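Local coordinates for dehalogenase (Rhodospirillaceae, PDB 6A41), which probably catalyses a dehalogenation reaction and has the Rossmann-type fold of the short-chain dehydrogenase/reductase superfamily, at residues K90-L93 with G94-R97; A96-E99 with D100-A104. One frame throughout, in Å; residues are numbered along the deposited sequence.

In the fold
Contacts 1 and 2 follow each other along the chain and share A96 and R97. Contact 1 is a tight turn late in the loop after strand 79-83. Contact 2 is the start of helix 98-126, which that loop feeds, with the N-cap R97 before it. Their centres are about 9 Å apart. They lie about 26 and 21 Å from the centre of the chain, on the same side of it. Both are largely at the surface of this chain, and both touch the second subunit of the tetramer, where F113 and Q117 are within reach of each. Together they bring the loop off the parallel Rossmann-type sheet and into a helix at a subunit interface.

Contact 1 (K90-L93 with G94-R97); sequences KAPL and GEAR
The carbonyl oxygen of P92 is gripped by two backbone amides. E95 N donates to P92 O at 2.8 Å, and this is the stronger of the two bonds. A96 N also reaches P92 O, at 2.9 Å, but its bond is bent and weak. The first bond closes a beta turn of P92, L93, G94 and E95, near type I in its backbone angles. E95 N comes to the oxygen from above the carbonyl plane, 46° out of it. The turn lies in the loop between strand 79-83 and helix 98-126 of a Rossmann-type fold.

The side chain of E95 runs back beside the ring of P92 and crosses it obliquely, at the CG and CD side. Its CG stands beside the backbone N, chi1 -58°, and the chain is extended from there. This carries the carboxylate to the ring carbons, with E95 OE2 3.4 Å from P92 CG. On the other branch, E95 OE1 is 4.0 Å from P92 CD. An alanine in place of P92 would lack the CG and CD carbons that the E95 carboxylate lies against, and would probably leave that carboxylate less fixed and the chain entering the turn freer to rotate. K90 NZ is 5.3 Å from E95 OE2, so any attraction between these charges acts without direct contact.

The corner of the turn faces the second subunit. There L93 O bonds to Q117 of that subunit, L93 N bonds to its E166, and the L93 side chain packs on its F113. In the same chain, A91 has a backbone bond to N145.

The two arms of the turn also meet through their methyl groups. A96 points back at the first arm, and its CB lies 3.6 Å from P92 O. Beside it, A96 CB touches A91 CB at 3.8 Å.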
loop_
_atom_site.group_PDB
_atom_site.type_symbol
_atom_site.label_atom_id
_atom_site.label_comp_id
_atom_site.label_asym_id
_atom_site.label_seq_id
_atom_site.Cartn_x
_atom_site.Cartn_y
_atom_site.Cartn_z
ATOM N N LYS A 90 -20.950 -14.663 -6.237
ATOM C CA LYS A 90 -20.091 -15.750 -5.709
ATOM C C LYS A 90 -19.685 -16.472 -6.941
ATOM O O LYS A 90 -20.522 -16.952 -7.703
ATOM C CB LYS A 90 -20.812 -16.689 -4.720
ATOM C CG LYS A 90 -19.864 -17.664 -3.992
ATOM C CD LYS A 90 -20.477 -18.420 -2.782
ATOM C CE LYS A 90 -19.352 -19.191 -2.061
ATOM N NZ LYS A 90 -18.989 -20.407 -2.868
ATOM N N ALA A 91 -18.387 -16.559 -7.180
ATOM C CA ALA A 91 -17.844 -17.067 -8.425
ATOM C C ALA A 91 -16.506 -17.761 -8.218
ATOM O O ALA A 91 -15.453 -17.179 -8.631
ATOM C CB ALA A 91 -17.682 -15.931 -9.431
ATOM N N PRO A 92 -16.512 -18.907 -7.497
ATOM C CA PRO A 92 -15.229 -19.717 -7.496
ATOM C C PRO A 92 -14.716 -19.973 -8.902
ATOM O O PRO A 92 -15.532 -20.027 -9.848
ATOM C CB PRO A 92 -15.611 -20.997 -6.718
ATOM C CG PRO A 92 -17.110 -20.990 -6.666
ATOM C CD PRO A 92 -17.671 -19.671 -7.000
ATOM N N LEU A 93 -13.381 -20.106 -9.074
ATOM C CA LEU A 93 -12.782 -20.435 -10.375
ATOM C C LEU A 93 -13.580 -21.380 -11.218
ATOM O O LEU A 93 -13.798 -21.092 -12.394
ATOM C CB LEU A 93 -11.426 -21.098 -10.184
ATOM C CG LEU A 93 -10.357 -20.043 -10.051
ATOM C CD1 LEU A 93 -9.095 -20.762 -9.666
ATOM C CD2 LEU A 93 -10.067 -19.148 -11.253
ATOM N N GLY A 94 -14.008 -22.475 -10.620
ATOM C CA GLY A 94 -14.706 -23.555 -11.306
ATOM C C GLY A 94 -16.074 -23.206 -11.752
ATOM O O GLY A 94 -16.601 -23.901 -12.588
ATOM N N GLU A 95 -16.714 -22.179 -11.228
ATOM C CA GLU A 95 -18.061 -21.810 -11.670
ATOM C C GLU A 95 -18.141 -20.410 -12.310
ATOM O O GLU A 95 -19.151 -20.078 -12.843
ATOM C CB GLU A 95 -19.032 -21.766 -10.470
ATOM C CG GLU A 95 -19.150 -23.059 -9.689
ATOM C CD GLU A 95 -19.856 -22.819 -8.289
ATOM O OE1 GLU A 95 -20.747 -21.963 -8.205
ATOM O OE2 GLU A 95 -19.458 -23.418 -7.263
ATOM N N ALA A 96 -17.083 -19.594 -12.251
ATOM C CA ALA A 96 -17.173 -18.216 -12.617
ATOM C C ALA A 96 -17.460 -18.160 -14.117
ATOM O O ALA A 96 -16.893 -18.942 -14.844
ATOM C CB ALA A 96 -15.867 -17.477 -12.375
ATOM N N ARG A 97 -18.331 -17.232 -14.521
ATOM C CA ARG A 97 -18.620 -17.063 -15.939
ATOM C C ARG A 97 -17.863 -15.844 -16.454
ATOM O O ARG A 97 -17.976 -14.725 -15.948
ATOM C CB ARG A 97 -20.112 -16.936 -16.265
ATOM C CG ARG A 97 -20.985 -18.031 -15.669
ATOM C CD ARG A 97 -22.502 -17.965 -16.057
ATOM N NE ARG A 97 -22.987 -16.593 -16.266
ATOM C CZ ARG A 97 -24.266 -16.219 -16.442
ATOM N NH1 ARG A 97 -25.276 -17.099 -16.458
ATOM N NH2 ARG A 97 -24.522 -14.941 -16.624
#

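Contact 2 (A96-E99 with D100-A104); sequences ARIE and DFRDA
R97 and D100 form a salt bridge at the start of helix 98-126. R97 NH2 donates to D100 OD1 at 2.7 Å. The carboxylate oxygen uses its syn lone pair and sits at the edge of the guanidinium, tilted 18° from its plane. The two flat groups are turned 39° against each other. The chain of R97 bends at chi3, -32°, which turns NH2 toward the D100 carboxylate. E99 joins the network more loosely. E99 OE2 lies above one face of the R97 guanidinium, offset toward the rim. R97 NH2 and E99 OE1 are 3.4 Å apart, and only their charges act. The positive group probably offsets the repulsion between the two acids.

One helical turn on from I98, R102 meets it. I98 CG2 sits over the centre of the R102 guanidinium, 3.5 Å from R102 CZ. R102 NE forms a salt bridge with E106 of the second subunit.

The helix start positions these groups. R97 is the N-cap, and its carbonyl oxygen accepts F101 N at 3.2 Å, with D100 N as a weak second donor. R102 N to I98 O and D103 N to E99 O continue the ladder. A water ties the cap to the acid: it accepts from R97 N at 3.0 Å and donates to D100 OD2 at 2.6 Å. The acids E99 and D100 in the first turn are likely to suit the positive end of the helix dipole.

Helix 98-126 connects strands 79-83 and 129-136 of the parallel sheet. Inward, F101 rests on P148 and S151 of helix 147-158, and A104 rests on A152. F101 also makes a T-shaped stack with F113 of the second subunit, so this helix end joins its neighbouring helix and the subunit interface.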
loop_
_atom_site.group_PDB
_atom_site.type_symbol
_atom_site.label_atom_id
_atom_site.label_comp_id
_atom_site.label_asym_id
_atom_site.label_seq_id
_atom_site.Cartn_x
_atom_site.Cartn_y
_atom_site.Cartn_z
ATOM N N ALA A 96 -17.083 -19.594 -12.251
ATOM C CA ALA A 96 -17.173 -18.216 -12.617
ATOM C C ALA A 96 -17.460 -18.160 -14.117
ATOM O O ALA A 96 -16.893 -18.942 -14.844
ATOM C CB ALA A 96 -15.867 -17.477 -12.375
ATOM N N ARG A 97 -18.331 -17.232 -14.521
ATOM C CA ARG A 97 -18.620 -17.063 -15.939
ATOM C C ARG A 97 -17.863 -15.844 -16.454
ATOM O O ARG A 97 -17.976 -14.725 -15.948
ATOM C CB ARG A 97 -20.112 -16.936 -16.265
ATOM C CG ARG A 97 -20.985 -18.031 -15.669
ATOM C CD ARG A 97 -22.502 -17.965 -16.057
ATOM N NE ARG A 97 -22.987 -16.593 -16.266
ATOM C CZ ARG A 97 -24.266 -16.219 -16.442
ATOM N NH1 ARG A 97 -25.276 -17.099 -16.458
ATOM N NH2 ARG A 97 -24.522 -14.941 -16.624
ATOM N N ILE A 98 -17.159 -16.080 -17.527
ATOM C CA ILE A 98 -16.338 -15.041 -18.106
ATOM C C ILE A 98 -17.177 -13.849 -18.509
ATOM O O ILE A 98 -16.762 -12.700 -18.327
ATOM C CB ILE A 98 -15.623 -15.568 -19.322
ATOM C CG1 ILE A 98 -14.606 -16.667 -18.946
ATOM C CG2 ILE A 98 -14.938 -14.437 -20.064
ATOM C CD1 ILE A 98 -13.566 -16.218 -17.962
ATOM N N GLU A 99 -18.350 -14.099 -19.122
ATOM C CA GLU A 99 -19.294 -12.979 -19.496
ATOM C C GLU A 99 -19.678 -12.101 -18.272
ATOM O O GLU A 99 -19.783 -10.921 -18.417
ATOM C CB GLU A 99 -20.571 -13.503 -20.193
ATOM C CG GLU A 99 -21.363 -14.346 -19.188
ATOM C CD GLU A 99 -22.660 -15.069 -19.689
ATOM O OE1 GLU A 99 -23.715 -14.330 -19.881
ATOM O OE2 GLU A 99 -22.608 -16.367 -19.786
ATOM N N ASP A 100 -19.851 -12.677 -17.082
ATOM C CA ASP A 100 -20.129 -11.870 -15.867
ATOM C C ASP A 100 -18.879 -11.028 -15.500
ATOM O O ASP A 100 -19.018 -9.982 -15.000
ATOM C CB ASP A 100 -20.461 -12.734 -14.664
ATOM C CG ASP A 100 -21.705 -13.592 -14.867
ATOM O OD1 ASP A 100 -22.520 -13.297 -15.755
ATOM O OD2 ASP A 100 -21.790 -14.620 -14.151
ATOM N N PHE A 101 -17.693 -11.569 -15.658
ATOM C CA PHE A 101 -16.447 -10.800 -15.401
ATOM C C PHE A 101 -16.379 -9.554 -16.337
ATOM O O PHE A 101 -16.142 -8.413 -15.916
ATOM C CB PHE A 101 -15.185 -11.712 -15.492
ATOM C CG PHE A 101 -13.891 -11.053 -15.049
ATOM C CD1 PHE A 101 -13.845 -9.996 -14.197
ATOM C CD2 PHE A 101 -12.702 -11.655 -15.333
ATOM C CE1 PHE A 101 -12.623 -9.497 -13.766
ATOM C CE2 PHE A 101 -11.510 -11.130 -14.984
ATOM C CZ PHE A 101 -11.463 -10.094 -14.173
ATOM N N ARG A 102 -16.657 -9.749 -17.623
ATOM C CA ARG A 102 -16.714 -8.672 -18.527
ATOM C C ARG A 102 -17.782 -7.609 -18.188
ATOM O O ARG A 102 -17.501 -6.411 -18.308
ATOM C CB ARG A 102 -17.023 -9.197 -20.000
ATOM C CG ARG A 102 -15.876 -10.026 -20.602
ATOM C CD ARG A 102 -16.113 -10.377 -22.077
ATOM N NE ARG A 102 -15.067 -11.225 -22.565
ATOM C CZ ARG A 102 -15.275 -12.458 -22.966
ATOM N NH1 ARG A 102 -16.503 -12.921 -22.987
ATOM N NH2 ARG A 102 -14.270 -13.178 -23.408
ATOM N N ASP A 103 -19.001 -8.072 -17.853
ATOM C CA ASP A 103 -20.071 -7.191 -17.383
ATOM C C ASP A 103 -19.676 -6.386 -16.112
ATOM O O ASP A 103 -19.973 -5.188 -16.050
ATOM C CB ASP A 103 -21.379 -7.951 -17.140
ATOM C CG ASP A 103 -21.967 -8.508 -18.448
ATOM O OD1 ASP A 103 -21.443 -8.222 -19.580
ATOM O OD2 ASP A 103 -22.906 -9.297 -18.397
ATOM N N ALA A 104 -19.013 -7.024 -15.125
ATOM C CA ALA A 104 -18.524 -6.315 -13.944
ATOM C C ALA A 104 -17.556 -5.263 -14.295
ATOM O O ALA A 104 -17.626 -4.133 -13.766
ATOM C CB ALA A 104 -17.912 -7.299 -12.987
HETATM O O HOH W 1 -19.892 -15.517 -12.607
#